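Local coordinates for TOXN (Bacillus thuringiensis, PDB 4ATO), which cleaves RNA at adenine-rich sequences as the toxin of a type III toxin-antitoxin system and is inhibited by the ToxI RNA pseudoknot, at residues P108-G111 / N112-L115; K122-M125 / D126-T129; E15-D18 / Y19-A23. One frame throughout, in Å; residues are numbered along the deposited sequence. Where two conformers were deposited one is given.

Contact 1 of 3, residues P108-G111 / N112-L115; sequences PQYG and NLML. With nucleotides of chain B.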
loop_
_atom_site.group_PDB
_atom_site.type_symbol
_atom_site.label_atom_id
_atom_site.label_comp_id
_atom_site.label_asym_id
_atom_site.label_seq_id
_atom_site.Cartn_x
_atom_site.Cartn_y
_atom_site.Cartn_z
ATOM N N PRO A 108 9.940 12.194 -33.480
ATOM C CA PRO A 108 9.184 12.596 -32.287
ATOM C C PRO A 108 8.156 11.565 -31.823
ATOM O O PRO A 108 8.136 11.236 -30.638
ATOM C CB PRO A 108 8.486 13.881 -32.733
ATOM C CG PRO A 108 9.402 14.452 -33.783
ATOM C CD PRO A 108 9.973 13.257 -34.504
ATOM N N GLN A 109 7.328 11.054 -32.728
ATOM C CA GLN A 109 6.296 10.090 -32.341
ATOM C C GLN A 109 6.899 8.806 -31.772
ATOM O O GLN A 109 6.472 8.315 -30.720
ATOM C CB GLN A 109 5.385 9.746 -33.520
ATOM C CG GLN A 109 4.577 10.919 -34.081
ATOM C CD GLN A 109 3.628 10.485 -35.196
ATOM O OE1 GLN A 109 4.023 9.782 -36.133
ATOM N NE2 GLN A 109 2.368 10.889 -35.087
ATOM N N TYR A 110 7.893 8.269 -32.472
ATOM C CA TYR A 110 8.478 6.991 -32.097
ATOM C C TYR A 110 9.314 7.096 -30.816
ATOM O O TYR A 110 9.252 6.220 -29.956
ATOM C CB TYR A 110 9.309 6.434 -33.251
ATOM C CG TYR A 110 9.984 5.111 -32.959
ATOM C CD1 TYR A 110 9.253 3.933 -32.931
ATOM C CD2 TYR A 110 11.356 5.040 -32.727
ATOM C CE1 TYR A 110 9.859 2.719 -32.676
ATOM C CE2 TYR A 110 11.978 3.826 -32.475
ATOM C CZ TYR A 110 11.217 2.668 -32.452
ATOM O OH TYR A 110 11.802 1.450 -32.201
ATOM N N GLY A 111 10.077 8.174 -30.684
ATOM C CA GLY A 111 10.907 8.365 -29.510
ATOM C C GLY A 111 10.044 8.482 -28.268
ATOM O O GLY A 111 10.387 7.976 -27.197
ATOM N N ASN A 112 8.907 9.149 -28.416
ATOM C CA ASN A 112 7.993 9.315 -27.300
ATOM C C ASN A 112 7.295 8.008 -26.903
ATOM O O ASN A 112 7.024 7.780 -25.724
ATOM C CB ASN A 112 6.970 10.401 -27.598
ATOM C CG ASN A 112 6.006 10.607 -26.455
ATOM O OD1 ASN A 112 6.375 11.125 -25.393
ATOM N ND2 ASN A 112 4.758 10.201 -26.660
ATOM N N LEU A 113 7.013 7.163 -27.891
ATOM C CA LEU A 113 6.477 5.828 -27.649
ATOM C C LEU A 113 7.485 5.095 -26.775
ATOM O O LEU A 113 7.155 4.505 -25.741
ATOM C CB LEU A 113 6.336 5.091 -28.980
ATOM C CG LEU A 113 5.460 3.844 -29.173
ATOM C CD1 LEU A 113 6.128 2.834 -30.113
ATOM C CD2 LEU A 113 5.018 3.177 -27.893
ATOM N N MET A 114 8.730 5.161 -27.206
ATOM C CA MET A 114 9.829 4.508 -26.511
ATOM C C MET A 114 9.981 5.012 -25.062
ATOM O O MET A 114 10.290 4.239 -24.160
ATOM C CB MET A 114 11.106 4.759 -27.300
ATOM C CG MET A 114 12.101 3.664 -27.218
ATOM S SD MET A 114 12.468 3.020 -28.854
ATOM C CE MET A 114 13.270 1.521 -28.341
ATOM N N LEU A 115 9.770 6.309 -24.842
ATOM C CA LEU A 115 9.766 6.840 -23.481
ATOM C C LEU A 115 8.660 6.178 -22.653
ATOM O O LEU A 115 8.907 5.737 -21.536
ATOM C CB LEU A 115 9.605 8.366 -23.477
ATOM C CG LEU A 115 9.598 9.086 -22.122
ATOM C CD1 LEU A 115 10.884 8.819 -21.352
ATOM C CD2 LEU A 115 9.403 10.577 -22.310
ATOM P P A B 32 -0.608 6.480 -33.774
ATOM O OP1 A B 32 -1.733 6.850 -34.659
ATOM O OP2 A B 32 -0.145 5.077 -33.754
ATOM O "O5'" A B 32 0.620 7.459 -34.028
ATOM C "C5'" A B 32 1.657 7.113 -34.920
ATOM C "C4'" A B 32 2.966 6.875 -34.204
ATOM O "O4'" A B 32 2.844 7.167 -32.787
ATOM C "C3'" A B 32 3.489 5.457 -34.270
ATOM O "O3'" A B 32 4.206 5.233 -35.472
ATOM C "C2'" A B 32 4.357 5.339 -33.013
ATOM O "O2'" A B 32 5.657 5.850 -33.261
ATOM C "C1'" A B 32 3.649 6.282 -32.033
ATOM N N9 A B 32 2.769 5.572 -31.086
ATOM C C8 A B 32 2.055 4.416 -31.256
ATOM N N7 A B 32 1.298 4.106 -30.230
ATOM C C5 A B 32 1.518 5.123 -29.318
ATOM C C6 A B 32 1.019 5.385 -28.029
ATOM N N6 A B 32 0.154 4.598 -27.392
ATOM N N1 A B 32 1.447 6.506 -27.395
ATOM C C2 A B 32 2.318 7.300 -28.030
ATOM N N3 A B 32 2.848 7.159 -29.246
ATOM C C4 A B 32 2.410 6.044 -29.846
ATOM P P A B 33 3.854 3.998 -36.430
ATOM O OP1 A B 33 4.203 4.407 -37.813
ATOM O OP2 A B 33 2.457 3.584 -36.134
ATOM O "O5'" A B 33 4.854 2.886 -35.931
ATOM C "C5'" A B 33 6.182 3.208 -35.550
ATOM C "C4'" A B 33 6.900 1.983 -35.062
ATOM O "O4'" A B 33 6.421 1.660 -33.722
ATOM C "C3'" A B 33 6.664 0.746 -35.905
ATOM O "O3'" A B 33 7.803 -0.086 -35.828
ATOM C "C2'" A B 33 5.489 0.065 -35.200
ATOM O "O2'" A B 33 5.421 -1.335 -35.385
ATOM C "C1'" A B 33 5.726 0.423 -33.735
ATOM N N9 A B 33 4.483 0.598 -32.989
ATOM C C8 A B 33 3.370 1.273 -33.441
ATOM N N7 A B 33 2.378 1.279 -32.589
ATOM C C5 A B 33 2.869 0.558 -31.510
ATOM C C6 A B 33 2.297 0.200 -30.279
ATOM N N6 A B 33 1.065 0.544 -29.908
ATOM N N1 A B 33 3.055 -0.529 -29.430
ATOM C C2 A B 33 4.294 -0.869 -29.796
ATOM N N3 A B 33 4.943 -0.596 -30.924
ATOM C C4 A B 33 4.162 0.116 -31.750
ATOM P P C B 30 -1.458 16.343 -28.859
ATOM O OP1 C B 30 -1.479 17.083 -30.145
ATOM O OP2 C B 30 -2.733 15.784 -28.339
ATOM O "O5'" C B 30 -0.349 15.202 -28.911
ATOM C "C5'" C B 30 0.887 15.408 -29.580
ATOM C "C4'" C B 30 1.824 14.245 -29.370
ATOM O "O4'" C B 30 1.969 13.992 -27.950
ATOM C "C3'" C B 30 1.364 12.906 -29.935
ATOM O "O3'" C B 30 1.627 12.764 -31.317
ATOM C "C2'" C B 30 2.119 11.907 -29.078
ATOM O "O2'" C B 30 3.465 11.788 -29.516
ATOM C "C1'" C B 30 2.114 12.607 -27.720
ATOM N N1 C B 30 1.001 12.145 -26.856
ATOM C C2 C B 30 1.120 10.879 -26.267
ATOM O O2 C B 30 2.132 10.198 -26.499
ATOM N N3 C B 30 0.131 10.417 -25.470
ATOM C C4 C B 30 -0.949 11.161 -25.243
ATOM N N4 C B 30 -1.888 10.647 -24.442
ATOM C C5 C B 30 -1.098 12.459 -25.821
ATOM C C6 C B 30 -0.111 12.901 -26.621
HETATM O O HOH W 1 4.481 9.154 -29.347
#

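Contact 2 of 3, residues K122-M125 / D126-T129; sequences KENM and DRVT. With nucleotides of chain C; nucleotides of chain B.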
loop_
_atom_site.group_PDB
_atom_site.type_symbol
_atom_site.label_atom_id
_atom_site.label_comp_id
_atom_site.label_asym_id
_atom_site.label_seq_id
_atom_site.Cartn_x
_atom_site.Cartn_y
_atom_site.Cartn_z
ATOM N N LYS A 122 10.353 0.344 -16.222
ATOM C CA LYS A 122 11.091 0.565 -14.987
ATOM C C LYS A 122 10.242 0.229 -13.757
ATOM O O LYS A 122 10.776 0.024 -12.686
ATOM C CB LYS A 122 11.690 1.980 -14.912
ATOM C CG LYS A 122 10.736 3.074 -14.529
ATOM C CD LYS A 122 11.396 4.461 -14.633
ATOM C CE LYS A 122 12.290 4.775 -13.441
ATOM N NZ LYS A 122 12.580 6.251 -13.375
ATOM N N GLU A 123 8.926 0.156 -13.917
ATOM C CA GLU A 123 8.065 -0.252 -12.810
ATOM C C GLU A 123 7.806 -1.760 -12.819
ATOM O O GLU A 123 7.299 -2.311 -11.847
ATOM C CB GLU A 123 6.735 0.511 -12.842
ATOM C CG GLU A 123 6.886 2.024 -12.699
ATOM C CD GLU A 123 7.708 2.427 -11.473
ATOM O OE1 GLU A 123 7.410 1.939 -10.361
ATOM O OE2 GLU A 123 8.657 3.228 -11.625
ATOM N N ASN A 124 8.168 -2.425 -13.914
ATOM C CA ASN A 124 7.790 -3.819 -14.116
ATOM C C ASN A 124 8.968 -4.736 -14.378
ATOM O O ASN A 124 8.795 -5.888 -14.782
ATOM C CB ASN A 124 6.779 -3.938 -15.269
ATOM C CG ASN A 124 5.430 -3.363 -14.914
ATOM O OD1 ASN A 124 4.567 -4.070 -14.389
ATOM N ND2 ASN A 124 5.236 -2.068 -15.185
ATOM N N MET A 125 10.175 -4.245 -14.138
ATOM C CA MET A 125 11.334 -5.054 -14.443
ATOM C C MET A 125 11.463 -6.314 -13.572
ATOM O O MET A 125 12.073 -7.293 -13.995
ATOM C CB MET A 125 12.602 -4.214 -14.399
ATOM C CG MET A 125 13.653 -4.708 -15.347
ATOM S SD MET A 125 13.068 -4.721 -17.055
ATOM C CE MET A 125 14.304 -5.799 -17.763
ATOM N N ASP A 126 10.895 -6.303 -12.367
ATOM C CA ASP A 126 10.888 -7.486 -11.509
ATOM C C ASP A 126 10.201 -8.658 -12.211
ATOM O O ASP A 126 10.621 -9.808 -12.101
ATOM C CB ASP A 126 10.181 -7.187 -10.180
ATOM C CG ASP A 126 8.775 -6.610 -10.369
ATOM O OD1 ASP A 126 8.591 -5.719 -11.225
ATOM O OD2 ASP A 126 7.847 -7.044 -9.653
ATOM N N ARG A 127 9.129 -8.351 -12.934
ATOM C CA ARG A 127 8.352 -9.373 -13.625
ATOM C C ARG A 127 9.087 -9.935 -14.835
ATOM O O ARG A 127 9.080 -11.144 -15.057
ATOM C CB ARG A 127 6.986 -8.818 -14.022
ATOM C CG ARG A 127 6.137 -8.455 -12.801
ATOM C CD ARG A 127 4.977 -7.560 -13.185
ATOM N NE ARG A 127 3.707 -8.101 -12.709
ATOM C CZ ARG A 127 3.040 -7.648 -11.654
ATOM N NH1 ARG A 127 3.510 -6.624 -10.953
ATOM N NH2 ARG A 127 1.894 -8.214 -11.302
ATOM N N VAL A 128 9.718 -9.063 -15.617
ATOM C CA VAL A 128 10.555 -9.510 -16.723
ATOM C C VAL A 128 11.614 -10.477 -16.200
ATOM O O VAL A 128 11.731 -11.618 -16.661
ATOM C CB VAL A 128 11.268 -8.329 -17.401
ATOM C CG1 VAL A 128 12.201 -8.832 -18.500
ATOM C CG2 VAL A 128 10.251 -7.348 -17.973
ATOM N N THR A 129 12.374 -10.002 -15.219
ATOM C CA THR A 129 13.413 -10.793 -14.575
ATOM C C THR A 129 12.847 -12.129 -14.109
ATOM O O THR A 129 13.373 -13.191 -14.431
ATOM C CB THR A 129 13.976 -10.039 -13.354
ATOM O OG1 THR A 129 14.545 -8.794 -13.781
ATOM C CG2 THR A 129 15.033 -10.881 -12.620
ATOM P P C C 18 2.378 -11.559 -14.379
ATOM O OP1 C C 18 3.758 -11.057 -14.099
ATOM O OP2 C C 18 2.059 -11.998 -15.745
ATOM O "O5'" C C 18 2.014 -12.709 -13.347
ATOM C "C5'" C C 18 2.103 -12.503 -11.948
ATOM C "C4'" C C 18 1.519 -13.672 -11.201
ATOM O "O4'" C C 18 0.123 -13.842 -11.570
ATOM C "C3'" C C 18 2.158 -15.012 -11.512
ATOM O "O3'" C C 18 3.321 -15.244 -10.740
ATOM C "C2'" C C 18 1.040 -16.012 -11.250
ATOM O "O2'" C C 18 0.964 -16.338 -9.869
ATOM C "C1'" C C 18 -0.203 -15.212 -11.627
ATOM N N1 C C 18 -0.705 -15.539 -12.990
ATOM C C2 C C 18 -1.323 -16.784 -13.201
ATOM O O2 C C 18 -1.393 -17.585 -12.262
ATOM N N3 C C 18 -1.812 -17.104 -14.424
ATOM C C4 C C 18 -1.719 -16.222 -15.421
ATOM N N4 C C 18 -2.222 -16.575 -16.608
ATOM C C5 C C 18 -1.111 -14.938 -15.237
ATOM C C6 C C 18 -0.625 -14.650 -14.025
ATOM P P A C 17 -1.086 -8.990 -18.325
ATOM O OP1 A C 17 0.214 -8.409 -18.732
ATOM O OP2 A C 17 -1.642 -10.097 -19.130
ATOM O "O5'" A C 17 -1.051 -9.411 -16.784
ATOM C "C5'" A C 17 -0.606 -8.516 -15.782
ATOM C "C4'" A C 17 -0.728 -9.125 -14.404
ATOM O "O4'" A C 17 -2.126 -9.382 -14.090
ATOM C "C3'" A C 17 -0.049 -10.477 -14.198
ATOM O "O3'" A C 17 1.352 -10.365 -13.985
ATOM C "C2'" A C 17 -0.809 -11.030 -13.000
ATOM O "O2'" A C 17 -0.376 -10.410 -11.803
ATOM C "C1'" A C 17 -2.230 -10.551 -13.297
ATOM N N9 A C 17 -2.993 -11.575 -14.041
ATOM C C8 A C 17 -3.330 -11.623 -15.373
ATOM N N7 A C 17 -3.985 -12.706 -15.700
ATOM C C5 A C 17 -4.068 -13.440 -14.525
ATOM C C6 A C 17 -4.634 -14.698 -14.209
ATOM N N6 A C 17 -5.273 -15.483 -15.085
ATOM N N1 A C 17 -4.535 -15.124 -12.928
ATOM C C2 A C 17 -3.906 -14.344 -12.037
ATOM N N3 A C 17 -3.337 -13.155 -12.215
ATOM C C4 A C 17 -3.461 -12.746 -13.492
ATOM P P U B 10 16.014 7.237 -14.790
ATOM O OP1 U B 10 15.223 5.985 -14.846
ATOM O OP2 U B 10 17.367 7.201 -14.178
ATOM O "O5'" U B 10 16.099 7.894 -16.228
ATOM C "C5'" U B 10 16.754 7.224 -17.297
ATOM C "C4'" U B 10 16.975 8.140 -18.474
ATOM O "O4'" U B 10 17.632 7.392 -19.531
ATOM C "C3'" U B 10 15.705 8.718 -19.096
ATOM O "O3'" U B 10 16.000 9.994 -19.682
ATOM C "C2'" U B 10 15.410 7.718 -20.204
ATOM O "O2'" U B 10 14.600 8.216 -21.241
ATOM C "C1'" U B 10 16.821 7.389 -20.690
ATOM N N1 U B 10 16.951 6.071 -21.328
ATOM C C2 U B 10 17.401 6.041 -22.636
ATOM O O2 U B 10 17.669 7.041 -23.267
ATOM N N3 U B 10 17.544 4.794 -23.187
ATOM C C4 U B 10 17.262 3.592 -22.568
ATOM O O4 U B 10 17.423 2.546 -23.202
ATOM C C5 U B 10 16.804 3.702 -21.209
ATOM C C6 U B 10 16.673 4.908 -20.641
HETATM O O HOH W 2 9.917 -3.435 -10.643
HETATM O O HOH W 3 5.978 -5.087 -11.081
#

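Contact 3 of 3, residues E15-D18 / Y19-A23; sequences EYID and YLREA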
loop_
_atom_site.group_PDB
_atom_site.type_symbol
_atom_site.label_atom_id
_atom_site.label_comp_id
_atom_site.label_asym_id
_atom_site.label_seq_id
_atom_site.Cartn_x
_atom_site.Cartn_y
_atom_site.Cartn_z
ATOM N N GLU A 15 23.412 -8.469 -38.960
ATOM C CA GLU A 15 24.388 -9.506 -39.272
ATOM C C GLU A 15 24.338 -10.582 -38.202
ATOM O O GLU A 15 24.250 -11.772 -38.508
ATOM C CB GLU A 15 25.804 -8.933 -39.343
ATOM C CG GLU A 15 26.234 -8.463 -40.714
ATOM C CD GLU A 15 27.742 -8.541 -40.892
ATOM O OE1 GLU A 15 28.408 -9.151 -40.029
ATOM O OE2 GLU A 15 28.262 -7.997 -41.892
ATOM N N TYR A 16 24.394 -10.161 -36.942
ATOM C CA TYR A 16 24.397 -11.119 -35.847
ATOM C C TYR A 16 23.053 -11.833 -35.727
ATOM O O TYR A 16 23.007 -13.019 -35.403
ATOM C CB TYR A 16 24.797 -10.463 -34.525
ATOM C CG TYR A 16 24.923 -11.456 -33.393
ATOM C CD1 TYR A 16 26.055 -12.256 -33.265
ATOM C CD2 TYR A 16 23.901 -11.614 -32.466
ATOM C CE1 TYR A 16 26.169 -13.177 -32.235
ATOM C CE2 TYR A 16 24.007 -12.527 -31.432
ATOM C CZ TYR A 16 25.138 -13.306 -31.320
ATOM O OH TYR A 16 25.234 -14.214 -30.287
ATOM N N ILE A 17 21.963 -11.124 -36.003
ATOM C CA ILE A 17 20.633 -11.740 -35.945
ATOM C C ILE A 17 20.517 -12.847 -36.998
ATOM O O ILE A 17 20.090 -13.967 -36.696
ATOM C CB ILE A 17 19.510 -10.703 -36.143
ATOM C CG1 ILE A 17 19.362 -9.823 -34.903
ATOM C CG2 ILE A 17 18.184 -11.390 -36.466
ATOM C CD1 ILE A 17 18.705 -10.515 -33.707
ATOM N N ASP A 18 20.909 -12.530 -38.228
ATOM C CA ASP A 18 20.873 -13.499 -39.324
ATOM C C ASP A 18 21.791 -14.676 -39.028
ATOM O O ASP A 18 21.492 -15.820 -39.366
ATOM C CB ASP A 18 21.282 -12.841 -40.641
ATOM C CG ASP A 18 20.252 -11.839 -41.135
ATOM O OD1 ASP A 18 19.102 -11.862 -40.631
ATOM O OD2 ASP A 18 20.593 -11.034 -42.028
ATOM N N TYR A 19 22.911 -14.380 -38.388
ATOM C CA TYR A 19 23.861 -15.407 -38.007
ATOM C C TYR A 19 23.225 -16.322 -36.969
ATOM O O TYR A 19 23.397 -17.534 -37.027
ATOM C CB TYR A 19 25.130 -14.761 -37.471
ATOM C CG TYR A 19 26.037 -15.677 -36.691
ATOM C CD1 TYR A 19 26.946 -16.499 -37.337
ATOM C CD2 TYR A 19 26.012 -15.688 -35.302
ATOM C CE1 TYR A 19 27.788 -17.326 -36.623
ATOM C CE2 TYR A 19 26.848 -16.504 -34.582
ATOM C CZ TYR A 19 27.737 -17.324 -35.244
ATOM O OH TYR A 19 28.576 -18.143 -34.519
ATOM N N LEU A 20 22.470 -15.748 -36.031
ATOM C CA LEU A 20 21.782 -16.579 -35.047
ATOM C C LEU A 20 20.657 -17.405 -35.684
ATOM O O LEU A 20 20.530 -18.599 -35.411
ATOM C CB LEU A 20 21.246 -15.752 -33.873
ATOM C CG LEU A 20 22.210 -15.277 -32.781
ATOM C CD1 LEU A 20 21.402 -14.762 -31.586
ATOM C CD2 LEU A 20 23.183 -16.355 -32.330
ATOM N N ARG A 21 19.859 -16.789 -36.553
ATOM C CA ARG A 21 18.709 -17.497 -37.125
ATOM C C ARG A 21 19.117 -18.715 -37.967
ATOM O O ARG A 21 18.294 -19.590 -38.250
ATOM C CB ARG A 21 17.782 -16.550 -37.898
ATOM C CG ARG A 21 16.410 -17.163 -38.231
ATOM C CD ARG A 21 15.319 -16.115 -38.460
ATOM N NE ARG A 21 15.796 -15.032 -39.308
ATOM C CZ ARG A 21 16.064 -13.808 -38.870
ATOM N NH1 ARG A 21 15.878 -13.511 -37.593
ATOM N NH2 ARG A 21 16.509 -12.882 -39.709
ATOM N N GLU A 22 20.393 -18.774 -38.346
ATOM C CA GLU A 22 20.956 -19.976 -38.953
ATOM C C GLU A 22 20.784 -21.174 -38.015
ATOM O O GLU A 22 20.430 -22.270 -38.450
ATOM C CB GLU A 22 22.442 -19.784 -39.266
ATOM C CG GLU A 22 22.749 -18.676 -40.261
ATOM C CD GLU A 22 24.246 -18.456 -40.452
ATOM O OE1 GLU A 22 25.041 -19.012 -39.662
ATOM O OE2 GLU A 22 24.625 -17.728 -41.394
ATOM N N ALA A 23 21.027 -20.953 -36.725
ATOM C CA ALA A 23 20.971 -22.031 -35.741
ATOM C C ALA A 23 19.563 -22.269 -35.193
ATOM O O ALA A 23 19.237 -23.378 -34.775
ATOM C CB ALA A 23 21.944 -21.760 -34.600
#

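Contact 1 of 3, residues P108-G111 / N112-L115
Tyr110 and Met114 sit one turn apart at the start of helix 108-139, their side chains side by side. With Tyr110 CG anti to the backbone N (chi1 179°), the ring lies along the next turn. Met114 SD lies 3.7 Å from Tyr110 CE2. This Met-aromatic contact is oblique, the sulfur 39° off the ring normal. At the other side of the ring, Leu113 CD1 comes within 4.3 Å of Tyr110 CD1. Leu113 also meets the RNA, with CG 3.7 Å from N9 of A32 and CD1 3.7 Å from N3 of A33, both of chain B. The tyrosine ring turns its edge to A33, whose O4' lies in the ring plane. Tyr110 OH bonds to a modified base, and the ring stacks on His35. Asn112 ND2 gives a weak bond to O2 of C30 of chain B (2.6 Å), and Asn112 OD1 takes a bond from a guanine base. Water 1 joins ND2 to Gln109 O and to O2' of C30. Backbone bonds such as Met114 N to Tyr110 O (3.0 Å) space the side chains from behind. The contact is thus an RNA-binding surface: apolar groups pack on nucleosides, while the asparagine amide uses both ends on bases.

Contact 2 of 3, residues K122-M125 / D126-T129
Arg127 reaches from the middle of helix 108-139 to the RNA of chain C, and its first atoms pack on Asn124. Arg127 CB lies 3.5 Å from Asn124 O, with CG anti to the carbonyl carbon (chi1 -64°). Arg127 CD passes 3.7 Å from Asn124 OD1, and the amide and guanidinium planes are 57° apart. A bend about the CG-CD bond (chi3 127°) turns the guanidinium toward the RNA backbone. Arg127 NE donates to OP1 of C18 of chain C at 3.3 Å. Arg127 NH2 bonds to O2' of A17 of chain C at 3.2 Å and weakly to its O3'. NH1 donates to water 3, which in turn donates to Glu123 O. Asn124 ND2 is held by Phe120 O. The helix is kinked here: the regular bond four residues back is missing at Asp126 N and Arg127 N. Arg127 N bonds weakly to Asn124 O, which Val128 N also uses weakly. Thr129 N bonds fully to Met125 O (3.0 Å). On the buried side, Met125 CE packs 3.8 Å from Val128 CG1. Lys122 NZ bonds to OP1 of U10 of chain B at 3.0 Å. One short piece of helix therefore meets two RNA chains through basic side chains, in keeping with RNA-linked assembly.

Contact 3 of 3, residues E15-D18 / Y19-A23
Helix 14-23 follows the first strand of the sheet, and this contact is the packing of its successive turns. Tyr16 and Leu20 are buried, and Tyr19 lies at the margin of the same cluster. Tyr16 CE1 lies 4.0 Å from Tyr19 CD2. The two rings are oblique, with centroids 5.8 Å apart and planes at 36°. Leu20 CD1 presses on the same Tyr16 ring at 3.4 Å from Tyr16 CE2, and Leu20 CD2 reaches 3.6 Å from Tyr16 OH. With CG anti to the backbone N in both tyrosines (chi1 -175° and 164°), two residues three apart bring their rings together along one side of the helix. Tyr16 OH bonds to Pro89 O and Tyr19 OH to Lys165 O, while the Lys165 side chain makes a cation-pi contact with the Tyr19 ring and a salt bridge with Glu22.

A second cluster involves Ile17, Asp18 and Arg21. Asp18 OD1 forms a salt bridge with Arg21 NH2 at 2.9 Å. The two side chains point the same way, but their planes are steeply inclined to each other. Ile17 CG2 touches Arg21 NH1 at 3.3 Å. That nitrogen also bonds to Val27 O. Backbone bonds run from Tyr19 N to Glu15 O, and from Arg21 N to Ile17 O at 2.8 Å. They weaken at Glu22 N to Asp18 O (3.3 Å).

Arg21 thus shares its guanidinium between a carboxylate and a backbone carbonyl, which should limit its rotation. The tyrosine hydroxyls, each bonded to a backbone carbonyl, should likewise hold their rings in place.

Overall arrangement
From the N terminus, contact 3 comes first, on helix 14-23. Contacts 1 and 2 follow in series along helix 108-139. All three join adjoining turns of a helix, so none closes a long loop, and none nests in or crosses another. Contact 3 ties its helix to strand 78-89 of the antiparallel sheet and to helix 159-169. Contact 1 places the start of the long helix beside strand 38-41 and the RNA of chain B. The centre of contact 2 is about 20 Å from that of contact 1, and contact 2 reaches RNA chains B and C. Contacts 2 and 3 are on opposite sides of the chain's centre, with their centres about 28 Å apart.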